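Local coordinates for molinate hydrolase (Gulosibacter molinativorax, PDB 4UB9), which probably hydrolyses a carbon-nitrogen bond other than a peptide bond, as a zinc-binding amidohydrolase whose substrate is the thiocarbamate pesticide molinate, at residues S285-I293 against A309-K318; I293-T304 against K318-Q329. One frame throughout, in Å; residues are numbered along the deposited sequence.

Contact 1. Residues S285-I293 against A309-K318; sequences SLEGLNTAI and APIPEETIEK
Leu286 packs on the loop that leads into helix 313-322, and the methyl of Thr315 carries the contact between the two nearly parallel helices, inclined at 25°. The two methyls of Leu286 divide the work: CD1 lies 3.8 Å from CB of Ala309, while CD2 packs on CA of Ile311 and on CD of Pro312. One turn further, Leu289 CD2 meets Ile311 CD1 and the methyl of Thr315, its side chain crossing that of Ile311 at about a right angle. The same methyl, CG2 of Thr315, receives Ile293 CD1 at 3.5 Å; with OG1 anti to the carbonyl carbon (chi1 -57°), the methyl is left anti to the backbone N and turned to both partners. At the far end, Lys318 runs extended past Ile293 CG2, and its NZ donates to OD1 of Asn290 at 2.9 Å, in the carbonyl plane and on a lone pair. A methionine in place of Lys318 would probably leave Asn290 OD1 without this donor and Glu294 without its salt-bridge mate. Behind the first shell, Ser285 OG caps helix 286-294, accepting from Gly288 N. Helix 286-294 thus lies between helices 313-322 and 262-275, with Met300 of strand 299-301 beneath and Arg263 of the second subunit against Asn290.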
# COMPACT_ATOMS: atom_id res chain seq x y z
N SER A 285 -8.44 25.35 8.48
CA SER A 285 -9.77 25.65 7.89
C SER A 285 -10.23 27.02 8.30
O SER A 285 -9.71 27.60 9.25
CB SER A 285 -10.85 24.66 8.40
OG SER A 285 -11.01 24.78 9.79
N LEU A 286 -11.23 27.54 7.59
CA LEU A 286 -11.80 28.88 7.92
C LEU A 286 -12.39 28.90 9.33
O LEU A 286 -12.20 29.82 10.08
CB LEU A 286 -12.88 29.24 6.94
CG LEU A 286 -12.42 29.50 5.51
CD1 LEU A 286 -13.62 29.85 4.59
CD2 LEU A 286 -11.39 30.60 5.48
N GLU A 287 -13.13 27.85 9.66
CA GLU A 287 -13.73 27.75 10.98
C GLU A 287 -12.69 27.57 12.06
O GLU A 287 -12.83 28.08 13.17
CB GLU A 287 -14.76 26.63 11.03
CG GLU A 287 -16.10 27.06 10.44
CD GLU A 287 -16.66 28.33 11.13
OE1 GLU A 287 -16.96 28.35 12.36
OE2 GLU A 287 -16.78 29.34 10.45
N GLY A 288 -11.62 26.90 11.72
CA GLY A 288 -10.51 26.77 12.65
C GLY A 288 -9.88 28.12 12.92
O GLY A 288 -9.58 28.48 14.05
N LEU A 289 -9.66 28.86 11.86
CA LEU A 289 -9.09 30.18 11.97
C LEU A 289 -9.99 31.06 12.83
O LEU A 289 -9.53 31.74 13.72
CB LEU A 289 -8.93 30.80 10.58
CG LEU A 289 -8.39 32.23 10.51
CD1 LEU A 289 -7.05 32.40 11.20
CD2 LEU A 289 -8.23 32.61 9.04
N ASN A 290 -11.26 31.06 12.54
CA ASN A 290 -12.18 31.87 13.31
C ASN A 290 -12.13 31.51 14.78
O ASN A 290 -12.11 32.36 15.64
CB ASN A 290 -13.61 31.71 12.81
CG ASN A 290 -14.58 32.58 13.59
OD1 ASN A 290 -14.56 33.81 13.49
ND2 ASN A 290 -15.44 31.94 14.38
N THR A 291 -12.09 30.21 15.05
CA THR A 291 -12.06 29.72 16.44
C THR A 291 -10.82 30.19 17.15
O THR A 291 -10.85 30.56 18.32
CB THR A 291 -12.17 28.19 16.45
OG1 THR A 291 -13.48 27.81 16.01
CG2 THR A 291 -11.92 27.62 17.81
N ALA A 292 -9.70 30.19 16.43
CA ALA A 292 -8.45 30.65 17.01
C ALA A 292 -8.50 32.15 17.37
O ALA A 292 -8.00 32.61 18.40
CB ALA A 292 -7.31 30.38 16.08
N ILE A 293 -9.07 32.90 16.47
CA ILE A 293 -9.24 34.33 16.64
C ILE A 293 -10.10 34.63 17.87
O ILE A 293 -9.77 35.47 18.70
CB ILE A 293 -9.90 34.94 15.40
CG1 ILE A 293 -8.89 35.01 14.26
CG2 ILE A 293 -10.40 36.35 15.69
CD1 ILE A 293 -9.52 35.28 12.91
N ALA A 309 -10.34 27.34 0.77
CA ALA A 309 -11.51 28.21 0.71
C ALA A 309 -11.07 29.62 1.10
O ALA A 309 -10.23 29.79 1.96
CB ALA A 309 -12.59 27.70 1.65
N PRO A 310 -11.57 30.62 0.39
CA PRO A 310 -11.08 31.99 0.63
C PRO A 310 -11.52 32.58 1.95
O PRO A 310 -12.64 32.41 2.38
CB PRO A 310 -11.66 32.79 -0.55
CG PRO A 310 -12.87 32.04 -0.95
CD PRO A 310 -12.62 30.57 -0.65
N ILE A 311 -10.61 33.29 2.59
CA ILE A 311 -10.89 33.90 3.86
C ILE A 311 -11.94 35.01 3.69
O ILE A 311 -11.76 35.88 2.88
CB ILE A 311 -9.64 34.50 4.48
CG1 ILE A 311 -8.64 33.41 4.81
CG2 ILE A 311 -10.02 35.24 5.75
CD1 ILE A 311 -7.35 33.92 5.40
N PRO A 312 -13.05 34.95 4.44
CA PRO A 312 -14.05 36.00 4.32
C PRO A 312 -13.60 37.31 4.90
O PRO A 312 -12.75 37.38 5.81
CB PRO A 312 -15.23 35.48 5.15
CG PRO A 312 -14.88 34.08 5.55
CD PRO A 312 -13.38 33.96 5.47
N GLU A 313 -14.20 38.36 4.37
CA GLU A 313 -13.89 39.73 4.75
C GLU A 313 -14.04 39.92 6.25
O GLU A 313 -13.21 40.53 6.90
CB GLU A 313 -14.78 40.68 3.94
CG GLU A 313 -14.12 42.01 3.63
CD GLU A 313 -12.71 41.89 3.03
OE1 GLU A 313 -12.55 41.30 1.94
OE2 GLU A 313 -11.75 42.42 3.63
N GLU A 314 -15.10 39.36 6.80
CA GLU A 314 -15.41 39.49 8.22
C GLU A 314 -14.26 39.01 9.12
O GLU A 314 -13.98 39.57 10.16
CB GLU A 314 -16.70 38.70 8.50
CG GLU A 314 -17.13 38.70 9.94
CD GLU A 314 -18.00 37.53 10.41
OE1 GLU A 314 -19.05 37.29 9.77
OE2 GLU A 314 -17.66 36.90 11.46
N THR A 315 -13.58 37.95 8.67
CA THR A 315 -12.49 37.37 9.41
C THR A 315 -11.28 38.29 9.34
O THR A 315 -10.58 38.48 10.35
CB THR A 315 -12.08 36.00 8.88
OG1 THR A 315 -13.20 35.12 8.91
CG2 THR A 315 -10.97 35.38 9.71
N ILE A 316 -11.01 38.86 8.18
CA ILE A 316 -9.90 39.81 8.08
C ILE A 316 -10.17 40.98 8.99
O ILE A 316 -9.26 41.47 9.69
CB ILE A 316 -9.70 40.27 6.65
CG1 ILE A 316 -9.02 39.15 5.84
CG2 ILE A 316 -8.83 41.51 6.61
CD1 ILE A 316 -8.95 39.41 4.36
N GLU A 317 -11.42 41.44 9.01
CA GLU A 317 -11.79 42.59 9.87
C GLU A 317 -11.63 42.31 11.36
O GLU A 317 -11.16 43.15 12.12
CB GLU A 317 -13.22 43.05 9.57
CG GLU A 317 -13.28 43.93 8.32
CD GLU A 317 -14.66 43.83 7.66
OE1 GLU A 317 -14.74 44.05 6.44
OE2 GLU A 317 -15.66 43.52 8.36
N LYS A 318 -11.91 41.09 11.76
CA LYS A 318 -11.60 40.68 13.14
C LYS A 318 -10.10 40.75 13.47
O LYS A 318 -9.71 41.10 14.58
CB LYS A 318 -12.04 39.27 13.43
CG LYS A 318 -13.53 39.07 13.45
CD LYS A 318 -13.88 37.74 14.11
CE LYS A 318 -15.32 37.33 13.85
NZ LYS A 318 -15.67 36.19 14.74

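Contact 2. Residues I293-T304 against K318-Q329; sequences IERDADLMIHAT and KLLEKQLWSEVQ
The parallel pairing of strands 299-301 and 326-328, beside the zinc site, joins Met300 to Ser326 in a single beta bridge. Met300 N donates to Trp325 O at 3.2 Å, and Met300 O accepts from Glu327 N, which stands above its carbonyl plane. Beyond the bridge, Ala303 N reaches Glu327 O almost straight, with an N-H...O angle of 173°. Glu327 also uses its side chain: CG sits between the backbone N and the carbonyl carbon (chi1 90°), and the bent chain passes Ile301 CD1 and brings OE2 within 3.0 Å of His302 N, which meets it from above the carboxylate plane. Gln329 NE2 grips OE1 of the same carboxylate on its syn side at 2.9 Å, fixing its rotation. His302 binds the zinc through NE2 together with His282, so Glu327 is a second-shell residue holding the backbone of a ligand. Each strand follows its helix, an alpha/beta repetition consistent with the TIM-barrel clan of amidohydrolases. In the layer between, Met300 bends at its thioether to put CE 3.5 Å from Leu319 CD2 and against Leu324 CB, while Ile293 crosses Leu319 at about a right angle. Two salt bridges close the outer edge: Lys318 NZ meets Glu294 OE2 on the anti side and Lys322 NZ meets Asp296 OD1 on the syn side, each about 35° out of the carboxylate plane.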
# COMPACT_ATOMS: atom_id res chain seq x y z
N ILE A 293 -9.07 32.90 16.47
CA ILE A 293 -9.24 34.33 16.64
C ILE A 293 -10.10 34.63 17.87
O ILE A 293 -9.77 35.47 18.70
CB ILE A 293 -9.90 34.94 15.40
CG1 ILE A 293 -8.89 35.01 14.26
CG2 ILE A 293 -10.40 36.35 15.69
CD1 ILE A 293 -9.52 35.28 12.91
N GLU A 294 -11.19 33.88 18.00
CA GLU A 294 -12.10 34.05 19.11
C GLU A 294 -11.50 33.67 20.46
O GLU A 294 -12.04 34.02 21.47
CB GLU A 294 -13.41 33.27 18.86
CG GLU A 294 -14.34 33.97 17.86
CD GLU A 294 -14.69 35.41 18.26
OE1 GLU A 294 -15.03 35.63 19.44
OE2 GLU A 294 -14.65 36.32 17.40
N ARG A 295 -10.38 32.96 20.46
CA ARG A 295 -9.62 32.68 21.69
C ARG A 295 -8.47 33.66 21.89
O ARG A 295 -7.63 33.47 22.76
CB ARG A 295 -9.04 31.27 21.65
CG ARG A 295 -10.04 30.13 21.48
CD ARG A 295 -11.03 30.18 22.57
NE ARG A 295 -11.87 28.98 22.71
CZ ARG A 295 -12.86 28.66 21.90
NH1 ARG A 295 -13.09 29.36 20.77
NH2 ARG A 295 -13.62 27.62 22.21
N ASP A 296 -8.41 34.71 21.07
CA ASP A 296 -7.34 35.70 21.16
C ASP A 296 -5.95 35.05 21.20
O ASP A 296 -5.11 35.36 22.02
CB ASP A 296 -7.53 36.61 22.39
CG ASP A 296 -8.83 37.42 22.33
OD1 ASP A 296 -9.08 38.14 21.33
OD2 ASP A 296 -9.60 37.35 23.30
N ALA A 297 -5.72 34.14 20.28
CA ALA A 297 -4.42 33.47 20.16
C ALA A 297 -3.31 34.49 20.01
O ALA A 297 -3.45 35.48 19.30
CB ALA A 297 -4.42 32.56 18.97
N ASP A 298 -2.21 34.26 20.69
CA ASP A 298 -1.03 35.12 20.57
C ASP A 298 -0.39 35.01 19.20
O ASP A 298 0.16 35.97 18.68
CB ASP A 298 0.00 34.75 21.65
CG ASP A 298 -0.49 35.09 23.05
OD1 ASP A 298 -0.37 36.25 23.41
OD2 ASP A 298 -1.06 34.22 23.74
N LEU A 299 -0.40 33.81 18.64
CA LEU A 299 0.11 33.61 17.32
C LEU A 299 -0.60 32.45 16.65
O LEU A 299 -0.64 31.35 17.17
CB LEU A 299 1.63 33.40 17.34
CG LEU A 299 2.26 33.24 15.95
CD1 LEU A 299 2.09 34.49 15.11
CD2 LEU A 299 3.73 32.89 16.09
N MET A 300 -1.08 32.71 15.45
CA MET A 300 -1.77 31.72 14.65
C MET A 300 -0.89 31.19 13.50
O MET A 300 -0.64 31.88 12.51
CB MET A 300 -3.07 32.34 14.14
CG MET A 300 -4.00 32.63 15.30
SD MET A 300 -5.50 33.48 14.84
CE MET A 300 -4.78 35.06 14.40
N ILE A 301 -0.46 29.94 13.63
CA ILE A 301 0.42 29.32 12.66
C ILE A 301 -0.33 28.94 11.37
O ILE A 301 -1.46 28.44 11.40
CB ILE A 301 1.13 28.11 13.24
CG1 ILE A 301 1.83 28.47 14.54
CG2 ILE A 301 2.14 27.53 12.26
CD1 ILE A 301 2.94 29.49 14.42
N HIS A 302 0.31 29.25 10.26
CA HIS A 302 -0.23 29.08 8.88
C HIS A 302 -1.70 29.45 8.78
O HIS A 302 -2.54 28.67 8.38
CB HIS A 302 0.15 27.77 8.18
CG HIS A 302 -0.09 26.54 8.97
ND1 HIS A 302 -1.35 26.11 9.33
CD2 HIS A 302 0.77 25.58 9.39
CE1 HIS A 302 -1.25 24.97 10.00
NE2 HIS A 302 0.03 24.63 10.05
N ALA A 303 -1.95 30.69 9.17
CA ALA A 303 -3.29 31.19 9.31
C ALA A 303 -4.02 31.14 7.99
O ALA A 303 -5.23 31.01 7.95
CB ALA A 303 -3.23 32.61 9.82
N THR A 304 -3.28 31.31 6.92
CA THR A 304 -3.89 31.37 5.58
C THR A 304 -4.12 30.02 4.94
O THR A 304 -4.61 29.94 3.81
CB THR A 304 -3.01 32.21 4.61
OG1 THR A 304 -1.65 31.78 4.74
CG2 THR A 304 -3.13 33.65 4.97
N LYS A 318 -11.91 41.09 11.76
CA LYS A 318 -11.60 40.68 13.14
C LYS A 318 -10.10 40.75 13.47
O LYS A 318 -9.71 41.10 14.58
CB LYS A 318 -12.04 39.27 13.43
CG LYS A 318 -13.53 39.07 13.45
CD LYS A 318 -13.88 37.74 14.11
CE LYS A 318 -15.32 37.33 13.85
NZ LYS A 318 -15.67 36.19 14.74
N LEU A 319 -9.28 40.37 12.50
CA LEU A 319 -7.84 40.38 12.73
C LEU A 319 -7.36 41.82 12.93
O LEU A 319 -6.51 42.11 13.79
CB LEU A 319 -7.09 39.76 11.54
CG LEU A 319 -7.17 38.24 11.41
CD1 LEU A 319 -6.61 37.76 10.08
CD2 LEU A 319 -6.42 37.55 12.54
N LEU A 320 -7.90 42.70 12.12
CA LEU A 320 -7.56 44.13 12.19
C LEU A 320 -8.06 44.73 13.50
O LEU A 320 -7.32 45.36 14.23
CB LEU A 320 -8.19 44.88 11.03
CG LEU A 320 -7.51 44.55 9.68
CD1 LEU A 320 -8.32 45.13 8.54
CD2 LEU A 320 -6.06 45.02 9.61
N GLU A 321 -9.31 44.45 13.81
CA GLU A 321 -9.93 45.01 14.98
C GLU A 321 -9.20 44.51 16.25
O GLU A 321 -8.90 45.28 17.12
CB GLU A 321 -11.43 44.67 14.96
CG GLU A 321 -12.29 45.43 15.97
CD GLU A 321 -12.43 44.70 17.31
OE1 GLU A 321 -12.51 43.44 17.33
OE2 GLU A 321 -12.47 45.40 18.35
N LYS A 322 -8.95 43.21 16.35
CA LYS A 322 -8.30 42.62 17.56
C LYS A 322 -6.80 42.76 17.54
O LYS A 322 -6.16 42.63 18.55
CB LYS A 322 -8.67 41.15 17.73
CG LYS A 322 -10.09 40.94 18.24
CD LYS A 322 -10.70 39.62 17.80
CE LYS A 322 -11.96 39.26 18.61
NZ LYS A 322 -11.53 38.43 19.79
N GLN A 323 -6.24 43.02 16.36
CA GLN A 323 -4.77 43.17 16.20
C GLN A 323 -4.02 41.91 16.63
O GLN A 323 -3.13 41.95 17.43
CB GLN A 323 -4.24 44.40 16.96
CG GLN A 323 -4.62 45.71 16.27
CD GLN A 323 -3.88 45.87 14.93
OE1 GLN A 323 -4.48 45.80 13.84
NE2 GLN A 323 -2.56 46.09 15.00
N LEU A 324 -4.45 40.79 16.11
CA LEU A 324 -3.82 39.55 16.41
C LEU A 324 -2.75 39.25 15.36
O LEU A 324 -2.91 39.58 14.20
CB LEU A 324 -4.85 38.40 16.47
CG LEU A 324 -5.94 38.49 17.54
CD1 LEU A 324 -6.96 37.38 17.35
CD2 LEU A 324 -5.35 38.41 18.94
N TRP A 325 -1.72 38.54 15.79
CA TRP A 325 -0.65 38.12 14.91
C TRP A 325 -0.96 36.83 14.16
O TRP A 325 -1.25 35.79 14.76
CB TRP A 325 0.62 37.94 15.69
CG TRP A 325 1.13 39.16 16.29
CD1 TRP A 325 1.09 39.48 17.60
CD2 TRP A 325 1.81 40.23 15.64
NE1 TRP A 325 1.71 40.69 17.81
CE2 TRP A 325 2.14 41.17 16.62
CE3 TRP A 325 2.16 40.48 14.32
CZ2 TRP A 325 2.80 42.36 16.33
CZ3 TRP A 325 2.82 41.69 14.01
CH2 TRP A 325 3.13 42.60 15.02
N SER A 326 -0.84 36.90 12.85
CA SER A 326 -0.89 35.71 11.98
C SER A 326 0.48 35.36 11.42
O SER A 326 1.14 36.24 10.84
CB SER A 326 -1.77 36.02 10.79
OG SER A 326 -3.08 36.25 11.19
N GLU A 327 0.94 34.12 11.57
CA GLU A 327 2.05 33.69 10.74
C GLU A 327 1.50 33.03 9.52
O GLU A 327 0.45 32.41 9.55
CB GLU A 327 3.22 32.92 11.41
CG GLU A 327 3.18 31.44 11.51
CD GLU A 327 3.76 30.64 10.35
OE1 GLU A 327 4.92 30.18 10.41
OE2 GLU A 327 2.98 30.37 9.44
N VAL A 328 2.21 33.22 8.42
CA VAL A 328 1.81 32.66 7.13
C VAL A 328 3.03 32.08 6.48
O VAL A 328 4.16 32.43 6.86
CB VAL A 328 1.19 33.67 6.19
CG1 VAL A 328 -0.01 34.32 6.85
CG2 VAL A 328 2.20 34.72 5.83
N GLN A 329 2.79 31.11 5.62
CA GLN A 329 3.88 30.29 5.03
C GLN A 329 3.66 30.23 3.54
O GLN A 329 2.89 29.41 3.06
CB GLN A 329 3.94 28.89 5.61
CG GLN A 329 4.40 28.94 7.05
CD GLN A 329 4.33 27.61 7.77
OE1 GLN A 329 4.30 26.55 7.15
NE2 GLN A 329 4.34 27.68 9.07
O HOH W 1 -1.92 37.58 18.54
O HOH W 2 0.09 30.17 5.82

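From the N terminus, the chain enters contact 1 on helix 286-294, runs directly into contact 2 at Ile293, and forms strand 299-301 before turning through His302. It then returns to contact 1 at residues 309-318, closing the first loop, and only afterwards reaches strand 326-328, closing the second. The two loops therefore cross, sharing Ile293 and Lys318 at the junctions. Contact 1 joins the outer helices to each other; contact 2 continues between their C-terminal ends and joins the strands that follow. The centres lie about 9 Å apart, and the layers touch where Leu289 CD2 packs on Ala303 O at 3.6 Å and Ala292 CB rests near Met300 SD.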